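Local coordinates for uncharacterized protein AF_0924 (Archaeoglobus fulgidus, PDB 3DT5) that is of unknown function, is probably a membrane protein, and is represented here by its largely helical C-terminal domain with a bound calcium ion, at residues A[24-29]-A[60-65]; A[31-36]-A[45-50]; A[35-40]-A[79-84]; A[108-113]-A[120-125]. All coordinates share one frame; numbering follows the deposited sequence.

Helix 16-35 begins the modelled chain and supplies the first side of interactions 1 and 2. Interaction 1 joins 24-29 to helix 60-65 and closes a loop of 30 residues. Interaction 2 is nested inside that loop and packs the end of helix 16-35 on helix 43-52. The two touch through F26 and P29 against I50. Interaction 3 starts from nearly the same place as interaction 2, sharing S35 and S36. It reaches forward to 79-84, crosses interaction 1 along the chain, and brings in strand 83-85. Interaction 4 follows in series. It lays the chain after helix 88-116 back along that helix, and V108 touches Y27 of interaction 1.

Interaction 1: A[24-29]-A[60-65]; sequences EKFYIP and NNLLRV
The hydroxyl of Y27 is gripped by two groups beyond the segments: it hydrogen-bonds to E104 OE2 and to the backbone N of G59. The other oxygen of the same carboxylate, E104 OE1, accepts from L62 N. E104 therefore bridges the two residues that also touch through carbon, with Y27 CE1 lying 4.4 Å from L62 CD2. The tighter apolar meeting is with F26. L62 CD2 sits 3.5 Å from F26 CE2, at the edge of the ring and near its plane. F26 and L62 approach from opposite directions. In each the CG is anti to the backbone N (chi1 -176° for F26, 180° for L62), and this extends both side chains toward each other from the two helices. The backbones stay well apart, the CA atoms of Y27 and L62 being 10.9 Å from each other. The two aromatic neighbours also support one another: F26 CD2 lies 3.7 Å above the plane of the Y27 ring, over its centre. The interface is small, 98 Å², but all three touching residues are buried. No hydrogen bond runs directly between the segments. The contact joins helix 16-35 to the short helix 60-65. Helix 88-116 borders it through L101 and F105 beside Y27, and helix 43-52 through I50 beside F26.

Interaction 2: A[31-36]-A[45-50]; sequences IKAFSS and DEIETI
This is a buried apolar contact between two helices that follow each other in the chain: the last turn of helix 16-35 meets helix 43-52 through A33, F34 and I47. I47 carries one whole side of it. Its CG1 lies 3.6 Å from A33 CB, close to the point where the backbones come nearest, with the CA atoms of A33 and I47 7.2 Å apart. The small alanine allows this approach. The end of the same branch, I47 CD1, is 3.8 Å from F34 CE2. The other branch also reaches this ring, with I47 CG2 3.9 Å from F34 CE2. With chi1 -65°, I47 CG1 lies beside the backbone N and CG2 is anti to it, which brings both branches to the CE2 and CZ side of the F34 ring. F34 belongs to a wider aromatic group: its ring stacks with W94 and meets F70 edge-to-face. Two hydroxyls bond back to their own segment. S35 OG donates to I31 O at 2.7 Å from above the carbonyl plane, while F34 N reaches that oxygen from the opposite face. T49 OG1 donates to D45 O at 3.0 Å, tilted from the carbonyl plane. The carboxylate of D45, through OD1, forms a salt bridge with K71 NZ. Because no hydrogen bond crosses between the segments, the pairing depends on the fit of methyl and methylene groups against A33 and the F34 ring.

Interaction 3: A[35-40]-A[79-84]; sequences SSYVYT and GSANWT
Two points of this contact are tight: A81 CB on the Y37 ring, and the edge of Y39 on the face of W83. A81 CB lies 3.3 Å from Y37 CD1, oblique to the ring. The edge of the Y39 ring is turned toward the face of the W83 six-membered ring in an offset edge-to-face pair, with planes at 71° and centroids 5.7 Å apart. Y39 CE1 comes to 3.6 Å from W83 CH2. The Y39 ring gets there because its CG is anti to the backbone N (chi1 170°). W83 is the protected side. K76 makes a cation-pi contact with its ring. The indole lies near the calcium ion but is not among its ligands. The two tyrosines form the exposed side, and both touch crystal neighbours. An ST turn shapes the chain just before W83, with N82 N donating to S80 OG at 2.9 Å. A leucine in place of W83 would probably leave A33 O without its indole donor and Y39 without the ring face its edge meets. Aromatic and methyl packing thus join the loop after helix 16-35 to the start of strand 83-85, while the buried indole NE1 is satisfied by A33 O.

Interaction 4: A[108-113]-A[120-125]; sequences VLKEYY and ISLPEK
Y113 lies obliquely across I120, and its side chain can be followed outward atom by atom. Y113 CB meets I120 CD1 at 3.3 Å. Y113 CG lies 3.8 Å from the same methyl. The first torsion (chi1 -60°) turns the ring to the side of the backbone N, where it runs along I120. Y113 CD2 sits near both methyls, 3.5 Å from I120 CD1 and 3.7 Å from I120 CG2. Farther out, Y113 CE2 is 3.9 Å from I120 CA, where the ring has reached the backbone. At the tip, Y113 OH comes near S121 O, but no hydrogen bond forms between them. One turn earlier on the helix, L109 CD1 touches P123 CD at 3.6 Å and L122 CD2 at 3.9 Å. The leucines L109 and L122 slide past each other in opposite directions. A glycine at Y113 would probably leave both methyls of I120 without the surface they cover and residues 120-121 less closely packed on the helix. P123 continues the packing onto W102, F105 and L106. This surface contact lays the segment 120-125 along helix 88-116. The returning chain is held here mainly by carbon contacts, including the aliphatic part of K110 and the Y113 ring.

Interaction 1: A[24-29]-A[60-65]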
loop_
_atom_site.group_PDB
_atom_site.type_symbol
_atom_site.label_atom_id
_atom_site.label_comp_id
_atom_site.label_asym_id
_atom_site.label_seq_id
_atom_site.Cartn_x
_atom_site.Cartn_y
_atom_site.Cartn_z
ATOM N N GLU A 24 9.226 -4.790 -4.194
ATOM C CA GLU A 24 9.606 -5.316 -2.896
ATOM C C GLU A 24 9.706 -4.241 -1.828
ATOM O O GLU A 24 9.523 -4.538 -0.663
ATOM C CB GLU A 24 10.921 -6.078 -2.952
ATOM C CG GLU A 24 10.825 -7.400 -3.724
ATOM C CD GLU A 24 12.194 -8.074 -3.899
ATOM O OE1 GLU A 24 13.209 -7.591 -3.314
ATOM O OE2 GLU A 24 12.254 -9.114 -4.605
ATOM N N LYS A 25 10.037 -3.015 -2.199
ATOM C CA LYS A 25 10.312 -2.007 -1.158
ATOM C C LYS A 25 9.110 -1.064 -1.009
ATOM O O LYS A 25 9.043 -0.305 -0.052
ATOM C CB LYS A 25 11.596 -1.194 -1.451
ATOM C CG LYS A 25 12.915 -2.050 -1.428
ATOM C CD LYS A 25 14.085 -1.155 -1.823
ATOM C CE LYS A 25 15.375 -1.909 -1.799
ATOM N NZ LYS A 25 16.480 -1.016 -1.301
ATOM N N PHE A 26 8.201 -1.080 -1.971
ATOM C CA PHE A 26 7.087 -0.138 -1.928
ATOM C C PHE A 26 5.737 -0.845 -2.046
ATOM O O PHE A 26 4.994 -0.876 -1.075
ATOM C CB PHE A 26 7.225 0.975 -3.010
ATOM C CG PHE A 26 6.110 2.004 -2.908
ATOM C CD1 PHE A 26 6.230 3.108 -2.052
ATOM C CD2 PHE A 26 4.930 1.805 -3.593
ATOM C CE1 PHE A 26 5.193 4.049 -1.895
ATOM C CE2 PHE A 26 3.849 2.736 -3.454
ATOM C CZ PHE A 26 3.992 3.839 -2.597
ATOM N N TYR A 27 5.449 -1.444 -3.204
ATOM C CA TYR A 27 4.085 -1.940 -3.453
ATOM C C TYR A 27 3.695 -3.062 -2.487
ATOM O O TYR A 27 2.670 -2.997 -1.838
ATOM C CB TYR A 27 3.930 -2.407 -4.898
ATOM C CG TYR A 27 3.916 -1.219 -5.826
ATOM C CD1 TYR A 27 2.775 -0.399 -5.913
ATOM C CD2 TYR A 27 5.069 -0.830 -6.498
ATOM C CE1 TYR A 27 2.790 0.770 -6.717
ATOM C CE2 TYR A 27 5.098 0.328 -7.298
ATOM C CZ TYR A 27 3.943 1.108 -7.404
ATOM O OH TYR A 27 3.922 2.243 -8.162
ATOM N N ILE A 28 4.521 -4.098 -2.421
ATOM C CA ILE A 28 4.185 -5.253 -1.578
ATOM C C ILE A 28 4.082 -4.888 -0.080
ATOM O O ILE A 28 3.084 -5.220 0.557
ATOM C CB ILE A 28 5.133 -6.444 -1.851
ATOM C CG1 ILE A 28 4.910 -6.929 -3.296
ATOM C CG2 ILE A 28 4.914 -7.614 -0.780
ATOM C CD1 ILE A 28 5.974 -7.858 -3.838
ATOM N N PRO A 29 5.104 -4.199 0.498
ATOM C CA PRO A 29 4.904 -3.865 1.917
ATOM C C PRO A 29 3.702 -2.977 2.190
ATOM O O PRO A 29 3.041 -3.173 3.197
ATOM C CB PRO A 29 6.209 -3.168 2.349
ATOM C CG PRO A 29 7.051 -3.097 1.160
ATOM C CD PRO A 29 6.431 -3.814 0.001
ATOM N N ASN A 60 3.465 8.270 -10.713
ATOM C CA ASN A 60 2.962 9.645 -10.543
ATOM C C ASN A 60 1.467 9.660 -10.238
ATOM O O ASN A 60 1.034 10.523 -9.489
ATOM C CB ASN A 60 3.261 10.505 -11.803
ATOM C CG ASN A 60 4.753 10.876 -11.926
ATOM O OD1 ASN A 60 5.604 10.261 -11.243
ATOM N ND2 ASN A 60 5.075 11.910 -12.759
ATOM N N ASN A 61 0.693 8.678 -10.771
ATOM C CA ASN A 61 -0.765 8.645 -10.547
ATOM C C ASN A 61 -1.033 8.464 -9.032
ATOM O O ASN A 61 -1.841 9.181 -8.425
ATOM C CB ASN A 61 -1.473 7.462 -11.241
ATOM C CG ASN A 61 -1.422 7.521 -12.724
ATOM O OD1 ASN A 61 -0.981 8.492 -13.301
ATOM N ND2 ASN A 61 -1.889 6.421 -13.373
ATOM N N LEU A 62 -0.366 7.486 -8.440
ATOM C CA LEU A 62 -0.492 7.246 -7.002
ATOM C C LEU A 62 -0.003 8.419 -6.139
ATOM O O LEU A 62 -0.669 8.776 -5.166
ATOM C CB LEU A 62 0.279 5.939 -6.609
ATOM C CG LEU A 62 0.200 5.613 -5.107
ATOM C CD1 LEU A 62 -1.274 5.453 -4.589
ATOM C CD2 LEU A 62 1.010 4.358 -4.817
ATOM N N LEU A 63 1.123 9.041 -6.506
ATOM C CA LEU A 63 1.626 10.182 -5.738
ATOM C C LEU A 63 0.589 11.294 -5.686
ATOM O O LEU A 63 0.537 12.028 -4.707
ATOM C CB LEU A 63 2.950 10.700 -6.325
ATOM C CG LEU A 63 4.069 9.669 -6.175
ATOM C CD1 LEU A 63 5.317 10.241 -6.826
ATOM C CD2 LEU A 63 4.362 9.473 -4.658
ATOM N N ARG A 64 -0.220 11.461 -6.736
ATOM C CA ARG A 64 -1.294 12.473 -6.684
ATOM C C ARG A 64 -2.250 12.320 -5.501
ATOM O O ARG A 64 -2.804 13.310 -5.016
ATOM C CB ARG A 64 -2.076 12.494 -7.999
ATOM C CG ARG A 64 -1.221 13.298 -8.996
ATOM C CD ARG A 64 -1.612 13.224 -10.378
ATOM N NE ARG A 64 -1.049 14.425 -10.979
ATOM C CZ ARG A 64 -0.836 14.605 -12.276
ATOM N NH1 ARG A 64 -1.112 13.640 -13.149
ATOM N NH2 ARG A 64 -0.342 15.771 -12.699
ATOM N N VAL A 65 -2.503 11.076 -5.103
ATOM C CA VAL A 65 -3.565 10.803 -4.122
ATOM C C VAL A 65 -3.040 10.203 -2.835
ATOM O O VAL A 65 -3.774 10.123 -1.856
ATOM C CB VAL A 65 -4.728 9.876 -4.704
ATOM C CG1 VAL A 65 -5.427 10.565 -5.911
ATOM C CG2 VAL A 65 -4.179 8.523 -5.127
#

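Interaction 2: A[31-36]-A[45-50]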
loop_
_atom_site.group_PDB
_atom_site.type_symbol
_atom_site.label_atom_id
_atom_site.label_comp_id
_atom_site.label_asym_id
_atom_site.label_seq_id
_atom_site.Cartn_x
_atom_site.Cartn_y
_atom_site.Cartn_z
ATOM N N ILE A 31 0.853 -2.640 0.417
ATOM C CA ILE A 31 -0.341 -3.503 0.248
ATOM C C ILE A 31 -0.554 -4.412 1.495
ATOM O O ILE A 31 -1.689 -4.493 2.036
ATOM C CB ILE A 31 -0.315 -4.318 -1.106
ATOM C CG1 ILE A 31 -0.453 -3.353 -2.300
ATOM C CG2 ILE A 31 -1.462 -5.366 -1.151
ATOM C CD1 ILE A 31 -0.085 -3.988 -3.675
ATOM N N LYS A 32 0.484 -5.136 1.909
ATOM C CA LYS A 32 0.408 -5.964 3.127
ATOM C C LYS A 32 -0.004 -5.194 4.382
ATOM O O LYS A 32 -0.792 -5.677 5.163
ATOM C CB LYS A 32 1.719 -6.693 3.359
ATOM C CG LYS A 32 1.850 -7.838 2.345
ATOM C CD LYS A 32 2.709 -8.969 2.820
ATOM C CE LYS A 32 4.153 -8.733 2.459
ATOM N NZ LYS A 32 4.935 -9.975 2.049
ATOM N N ALA A 33 0.556 -4.018 4.601
ATOM C CA ALA A 33 0.195 -3.198 5.773
ATOM C C ALA A 33 -1.296 -2.931 5.867
ATOM O O ALA A 33 -1.810 -2.747 6.971
ATOM C CB ALA A 33 0.978 -1.821 5.748
ATOM N N PHE A 34 -1.976 -2.853 4.721
ATOM C CA PHE A 34 -3.426 -2.558 4.713
ATOM C C PHE A 34 -4.321 -3.745 4.367
ATOM O O PHE A 34 -5.525 -3.581 4.256
ATOM C CB PHE A 34 -3.698 -1.366 3.777
ATOM C CG PHE A 34 -3.241 -0.061 4.384
ATOM C CD1 PHE A 34 -4.063 0.612 5.280
ATOM C CD2 PHE A 34 -1.963 0.433 4.131
ATOM C CE1 PHE A 34 -3.624 1.827 5.874
ATOM C CE2 PHE A 34 -1.524 1.633 4.725
ATOM C CZ PHE A 34 -2.367 2.311 5.601
ATOM N N SER A 35 -3.731 -4.929 4.226
ATOM C CA SER A 35 -4.511 -6.096 3.836
ATOM C C SER A 35 -4.140 -7.419 4.530
ATOM O O SER A 35 -4.931 -8.362 4.525
ATOM C CB SER A 35 -4.478 -6.264 2.314
ATOM O OG SER A 35 -3.208 -6.681 1.870
ATOM N N SER A 36 -2.959 -7.505 5.116
ATOM C CA SER A 36 -2.603 -8.733 5.777
ATOM C C SER A 36 -2.693 -8.531 7.312
ATOM O O SER A 36 -2.643 -7.402 7.806
ATOM C CB SER A 36 -1.242 -9.222 5.275
ATOM O OG SER A 36 -0.230 -9.014 6.219
ATOM N N ASP A 45 4.942 3.190 11.976
ATOM C CA ASP A 45 6.145 3.909 11.544
ATOM C C ASP A 45 6.643 3.409 10.179
ATOM O O ASP A 45 7.135 4.217 9.334
ATOM C CB ASP A 45 7.265 3.824 12.568
ATOM C CG ASP A 45 6.966 4.619 13.838
ATOM O OD1 ASP A 45 6.393 5.736 13.767
ATOM O OD2 ASP A 45 7.318 4.102 14.911
ATOM N N GLU A 46 6.513 2.106 9.939
ATOM C CA GLU A 46 6.842 1.564 8.612
ATOM C C GLU A 46 5.961 2.130 7.493
ATOM O O GLU A 46 6.457 2.453 6.429
ATOM C CB GLU A 46 6.799 0.029 8.584
ATOM C CG GLU A 46 7.863 -0.637 9.456
ATOM C CD GLU A 46 7.532 -2.104 9.731
ATOM O OE1 GLU A 46 6.489 -2.597 9.219
ATOM O OE2 GLU A 46 8.303 -2.756 10.459
ATOM N N ILE A 47 4.659 2.279 7.741
ATOM C CA ILE A 47 3.792 2.947 6.800
ATOM C C ILE A 47 4.227 4.414 6.626
ATOM O O ILE A 47 4.310 4.898 5.494
ATOM C CB ILE A 47 2.285 2.879 7.247
ATOM C CG1 ILE A 47 1.799 1.404 7.242
ATOM C CG2 ILE A 47 1.366 3.754 6.334
ATOM C CD1 ILE A 47 0.493 1.246 7.930
ATOM N N GLU A 48 4.473 5.132 7.723
ATOM C CA GLU A 48 4.944 6.517 7.586
ATOM C C GLU A 48 6.166 6.612 6.707
ATOM O O GLU A 48 6.270 7.509 5.854
ATOM C CB GLU A 48 5.327 7.115 8.957
ATOM C CG GLU A 48 4.166 7.534 9.739
ATOM C CD GLU A 48 3.589 8.830 9.211
ATOM O OE1 GLU A 48 4.359 9.750 8.843
ATOM O OE2 GLU A 48 2.365 8.910 9.163
ATOM N N THR A 49 7.105 5.694 6.933
ATOM C CA THR A 49 8.315 5.615 6.140
ATOM C C THR A 49 8.058 5.337 4.681
ATOM O O THR A 49 8.618 6.026 3.797
ATOM C CB THR A 49 9.251 4.539 6.705
ATOM O OG1 THR A 49 9.652 4.986 7.992
ATOM C CG2 THR A 49 10.539 4.385 5.812
ATOM N N ILE A 50 7.185 4.369 4.402
ATOM C CA ILE A 50 6.834 4.090 2.977
ATOM C C ILE A 50 6.266 5.318 2.254
ATOM O O ILE A 50 6.616 5.592 1.101
ATOM C CB ILE A 50 5.886 2.858 2.845
ATOM C CG1 ILE A 50 6.645 1.597 3.235
ATOM C CG2 ILE A 50 5.325 2.734 1.422
ATOM C CD1 ILE A 50 5.697 0.387 3.515
#

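Interaction 3: A[35-40]-A[79-84]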
loop_
_atom_site.group_PDB
_atom_site.type_symbol
_atom_site.label_atom_id
_atom_site.label_comp_id
_atom_site.label_asym_id
_atom_site.label_seq_id
_atom_site.Cartn_x
_atom_site.Cartn_y
_atom_site.Cartn_z
ATOM N N SER A 35 -3.731 -4.929 4.226
ATOM C CA SER A 35 -4.511 -6.096 3.836
ATOM C C SER A 35 -4.140 -7.419 4.530
ATOM O O SER A 35 -4.931 -8.362 4.525
ATOM C CB SER A 35 -4.478 -6.264 2.314
ATOM O OG SER A 35 -3.208 -6.681 1.870
ATOM N N SER A 36 -2.959 -7.505 5.116
ATOM C CA SER A 36 -2.603 -8.733 5.777
ATOM C C SER A 36 -2.693 -8.531 7.312
ATOM O O SER A 36 -2.643 -7.402 7.806
ATOM C CB SER A 36 -1.242 -9.222 5.275
ATOM O OG SER A 36 -0.230 -9.014 6.219
ATOM N N TYR A 37 -2.893 -9.598 8.062
ATOM C CA TYR A 37 -3.098 -9.455 9.518
ATOM C C TYR A 37 -1.855 -9.085 10.336
ATOM O O TYR A 37 -1.956 -8.750 11.526
ATOM C CB TYR A 37 -3.707 -10.739 10.075
ATOM C CG TYR A 37 -5.125 -10.957 9.642
ATOM C CD1 TYR A 37 -5.866 -9.926 9.079
ATOM C CD2 TYR A 37 -5.745 -12.198 9.821
ATOM C CE1 TYR A 37 -7.178 -10.111 8.685
ATOM C CE2 TYR A 37 -7.070 -12.394 9.426
ATOM C CZ TYR A 37 -7.771 -11.334 8.867
ATOM O OH TYR A 37 -9.060 -11.503 8.451
ATOM N N VAL A 38 -0.694 -9.132 9.703
ATOM C CA VAL A 38 0.582 -8.761 10.331
ATOM C C VAL A 38 0.579 -7.323 10.863
ATOM O O VAL A 38 0.197 -6.392 10.175
ATOM C CB VAL A 38 1.738 -8.949 9.338
ATOM C CG1 VAL A 38 3.046 -8.416 9.915
ATOM C CG2 VAL A 38 1.882 -10.465 8.972
ATOM N N TYR A 39 0.980 -7.149 12.111
ATOM C CA TYR A 39 0.943 -5.847 12.748
ATOM C C TYR A 39 1.902 -5.951 13.898
ATOM O O TYR A 39 1.903 -6.973 14.601
ATOM C CB TYR A 39 -0.468 -5.506 13.292
ATOM C CG TYR A 39 -0.426 -4.265 14.149
ATOM C CD1 TYR A 39 -0.464 -2.984 13.568
ATOM C CD2 TYR A 39 -0.252 -4.356 15.539
ATOM C CE1 TYR A 39 -0.374 -1.809 14.372
ATOM C CE2 TYR A 39 -0.135 -3.189 16.344
ATOM C CZ TYR A 39 -0.216 -1.927 15.745
ATOM O OH TYR A 39 -0.090 -0.779 16.510
ATOM N N THR A 40 2.736 -4.926 14.076
ATOM C CA THR A 40 3.758 -4.887 15.141
ATOM C C THR A 40 3.761 -3.496 15.695
ATOM O O THR A 40 3.087 -2.623 15.141
ATOM C CB THR A 40 5.172 -5.143 14.586
ATOM O OG1 THR A 40 5.561 -4.045 13.722
ATOM C CG2 THR A 40 5.182 -6.449 13.813
ATOM N N GLY A 79 -7.455 -5.599 19.512
ATOM C CA GLY A 79 -6.988 -6.842 18.865
ATOM C C GLY A 79 -7.464 -6.992 17.418
ATOM O O GLY A 79 -7.167 -7.993 16.784
ATOM N N SER A 80 -8.209 -6.004 16.903
ATOM C CA SER A 80 -8.701 -6.051 15.521
ATOM C C SER A 80 -7.544 -5.969 14.497
ATOM O O SER A 80 -6.498 -5.329 14.744
ATOM C CB SER A 80 -9.697 -4.895 15.271
ATOM O OG SER A 80 -10.206 -4.960 13.935
ATOM N N ALA A 81 -7.721 -6.614 13.343
ATOM C CA ALA A 81 -6.846 -6.412 12.212
ATOM C C ALA A 81 -7.196 -5.121 11.452
ATOM O O ALA A 81 -6.462 -4.736 10.526
ATOM C CB ALA A 81 -6.897 -7.650 11.245
ATOM N N ASN A 82 -8.307 -4.459 11.799
ATOM C CA ASN A 82 -8.696 -3.277 11.023
ATOM C C ASN A 82 -7.996 -2.064 11.540
ATOM O O ASN A 82 -7.801 -1.936 12.754
ATOM C CB ASN A 82 -10.200 -2.992 11.103
ATOM C CG ASN A 82 -11.020 -4.048 10.384
ATOM O OD1 ASN A 82 -10.607 -4.605 9.346
ATOM N ND2 ASN A 82 -12.159 -4.392 10.980
ATOM N N TRP A 83 -7.625 -1.180 10.605
ATOM C CA TRP A 83 -7.179 0.156 10.950
ATOM C C TRP A 83 -8.451 0.993 11.194
ATOM O O TRP A 83 -9.309 1.085 10.330
ATOM C CB TRP A 83 -6.365 0.783 9.804
ATOM C CG TRP A 83 -5.016 0.152 9.604
ATOM C CD1 TRP A 83 -4.650 -0.720 8.585
ATOM C CD2 TRP A 83 -3.874 0.318 10.433
ATOM N NE1 TRP A 83 -3.319 -1.086 8.739
ATOM C CE2 TRP A 83 -2.816 -0.432 9.846
ATOM C CE3 TRP A 83 -3.613 1.087 11.595
ATOM C CZ2 TRP A 83 -1.531 -0.508 10.425
ATOM C CZ3 TRP A 83 -2.303 1.049 12.140
ATOM C CH2 TRP A 83 -1.290 0.261 11.549
ATOM N N THR A 84 -8.564 1.568 12.390
ATOM C CA THR A 84 -9.717 2.407 12.721
ATOM C C THR A 84 -9.294 3.840 12.455
ATOM O O THR A 84 -8.345 4.331 13.081
ATOM C CB THR A 84 -10.121 2.283 14.211
ATOM O OG1 THR A 84 -10.654 0.974 14.428
ATOM C CG2 THR A 84 -11.232 3.327 14.591
#

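Interaction 4: A[108-113]-A[120-125]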
loop_
_atom_site.group_PDB
_atom_site.type_symbol
_atom_site.label_atom_id
_atom_site.label_comp_id
_atom_site.label_asym_id
_atom_site.label_seq_id
_atom_site.Cartn_x
_atom_site.Cartn_y
_atom_site.Cartn_z
ATOM N N VAL A 108 2.700 -2.682 -12.551
ATOM C CA VAL A 108 4.142 -2.922 -12.345
ATOM C C VAL A 108 4.423 -4.426 -12.424
ATOM O O VAL A 108 5.434 -4.865 -13.017
ATOM C CB VAL A 108 4.665 -2.294 -10.999
ATOM C CG1 VAL A 108 6.166 -2.623 -10.781
ATOM C CG2 VAL A 108 4.501 -0.766 -11.039
ATOM N N LEU A 109 3.539 -5.240 -11.861
ATOM C CA LEU A 109 3.693 -6.706 -12.029
ATOM C C LEU A 109 3.723 -7.090 -13.538
ATOM O O LEU A 109 4.592 -7.867 -13.958
ATOM C CB LEU A 109 2.531 -7.448 -11.380
ATOM C CG LEU A 109 2.680 -7.887 -9.954
ATOM C CD1 LEU A 109 1.494 -8.790 -9.652
ATOM C CD2 LEU A 109 4.023 -8.645 -9.809
ATOM N N LYS A 110 2.758 -6.568 -14.317
ATOM C CA LYS A 110 2.691 -6.837 -15.796
ATOM C C LYS A 110 3.992 -6.411 -16.479
ATOM O O LYS A 110 4.542 -7.144 -17.302
ATOM C CB LYS A 110 1.501 -6.163 -16.499
ATOM C CG LYS A 110 0.090 -6.547 -16.000
ATOM C CD LYS A 110 -1.074 -5.975 -16.902
ATOM C CE LYS A 110 -2.265 -5.320 -16.075
ATOM N NZ LYS A 110 -2.234 -3.729 -15.932
ATOM N N GLU A 111 4.490 -5.231 -16.108
ATOM C CA GLU A 111 5.753 -4.718 -16.638
ATOM C C GLU A 111 6.955 -5.605 -16.274
ATOM O O GLU A 111 7.883 -5.800 -17.092
ATOM C CB GLU A 111 5.947 -3.279 -16.152
ATOM C CG GLU A 111 4.847 -2.376 -16.738
ATOM C CD GLU A 111 4.947 -0.930 -16.273
ATOM O OE1 GLU A 111 5.300 -0.693 -15.083
ATOM O OE2 GLU A 111 4.630 -0.044 -17.072
ATOM N N TYR A 112 6.941 -6.128 -15.053
ATOM C CA TYR A 112 7.970 -7.043 -14.617
ATOM C C TYR A 112 7.991 -8.303 -15.501
ATOM O O TYR A 112 9.063 -8.746 -15.939
ATOM C CB TYR A 112 7.744 -7.448 -13.146
ATOM C CG TYR A 112 8.810 -8.448 -12.730
ATOM C CD1 TYR A 112 10.083 -8.009 -12.377
ATOM C CD2 TYR A 112 8.570 -9.824 -12.789
ATOM C CE1 TYR A 112 11.088 -8.898 -12.036
ATOM C CE2 TYR A 112 9.580 -10.745 -12.448
ATOM C CZ TYR A 112 10.836 -10.251 -12.078
ATOM O OH TYR A 112 11.863 -11.106 -11.741
ATOM N N TYR A 113 6.811 -8.877 -15.757
ATOM C CA TYR A 113 6.697 -10.076 -16.577
ATOM C C TYR A 113 6.959 -9.810 -18.059
ATOM O O TYR A 113 7.486 -10.665 -18.751
ATOM C CB TYR A 113 5.326 -10.734 -16.400
ATOM C CG TYR A 113 5.004 -11.181 -14.988
ATOM C CD1 TYR A 113 5.942 -11.866 -14.215
ATOM C CD2 TYR A 113 3.735 -10.939 -14.433
ATOM C CE1 TYR A 113 5.623 -12.294 -12.902
ATOM C CE2 TYR A 113 3.408 -11.348 -13.149
ATOM C CZ TYR A 113 4.349 -12.024 -12.381
ATOM O OH TYR A 113 4.009 -12.440 -11.103
ATOM N N ILE A 120 2.331 -14.688 -16.400
ATOM C CA ILE A 120 1.595 -13.813 -15.503
ATOM C C ILE A 120 0.712 -14.607 -14.544
ATOM O O ILE A 120 -0.145 -15.376 -14.972
ATOM C CB ILE A 120 0.673 -12.848 -16.313
ATOM C CG1 ILE A 120 1.316 -12.426 -17.651
ATOM C CG2 ILE A 120 0.240 -11.658 -15.468
ATOM C CD1 ILE A 120 2.280 -11.237 -17.593
ATOM N N SER A 121 0.929 -14.422 -13.249
ATOM C CA SER A 121 -0.039 -14.857 -12.260
ATOM C C SER A 121 -0.501 -13.605 -11.526
ATOM O O SER A 121 0.154 -13.157 -10.579
ATOM C CB SER A 121 0.580 -15.870 -11.296
ATOM O OG SER A 121 -0.404 -16.420 -10.436
ATOM N N LEU A 122 -1.600 -13.010 -11.988
ATOM C CA LEU A 122 -2.105 -11.782 -11.350
ATOM C C LEU A 122 -2.986 -12.101 -10.155
ATOM O O LEU A 122 -4.003 -12.794 -10.300
ATOM C CB LEU A 122 -2.813 -10.817 -12.325
ATOM C CG LEU A 122 -1.990 -9.991 -13.332
ATOM C CD1 LEU A 122 -2.852 -8.902 -13.936
ATOM C CD2 LEU A 122 -0.729 -9.369 -12.745
ATOM N N PRO A 123 -2.593 -11.597 -8.967
ATOM C CA PRO A 123 -3.265 -11.906 -7.710
ATOM C C PRO A 123 -4.631 -11.262 -7.681
ATOM O O PRO A 123 -4.848 -10.294 -8.386
ATOM C CB PRO A 123 -2.351 -11.280 -6.653
ATOM C CG PRO A 123 -1.583 -10.207 -7.358
ATOM C CD PRO A 123 -1.466 -10.651 -8.795
ATOM N N GLU A 124 -5.546 -11.803 -6.885
ATOM C CA GLU A 124 -6.880 -11.230 -6.679
ATOM C C GLU A 124 -6.768 -10.036 -5.724
ATOM O O GLU A 124 -5.912 -10.014 -4.877
ATOM C CB GLU A 124 -7.811 -12.277 -6.073
ATOM C CG GLU A 124 -7.986 -13.513 -6.967
ATOM C CD GLU A 124 -8.805 -13.214 -8.229
ATOM O OE1 GLU A 124 -8.210 -12.942 -9.312
ATOM O OE2 GLU A 124 -10.059 -13.263 -8.143
ATOM N N LYS A 125 -7.623 -9.036 -5.876
ATOM C CA LYS A 125 -7.530 -7.853 -5.026
ATOM C C LYS A 125 -7.960 -8.188 -3.600
ATOM O O LYS A 125 -9.030 -8.772 -3.422
ATOM C CB LYS A 125 -8.434 -6.757 -5.572
ATOM C CG LYS A 125 -8.213 -5.410 -4.860
ATOM C CD LYS A 125 -9.119 -4.347 -5.472
ATOM C CE LYS A 125 -9.127 -3.105 -4.590
ATOM N NZ LYS A 125 -9.898 -2.091 -5.375
#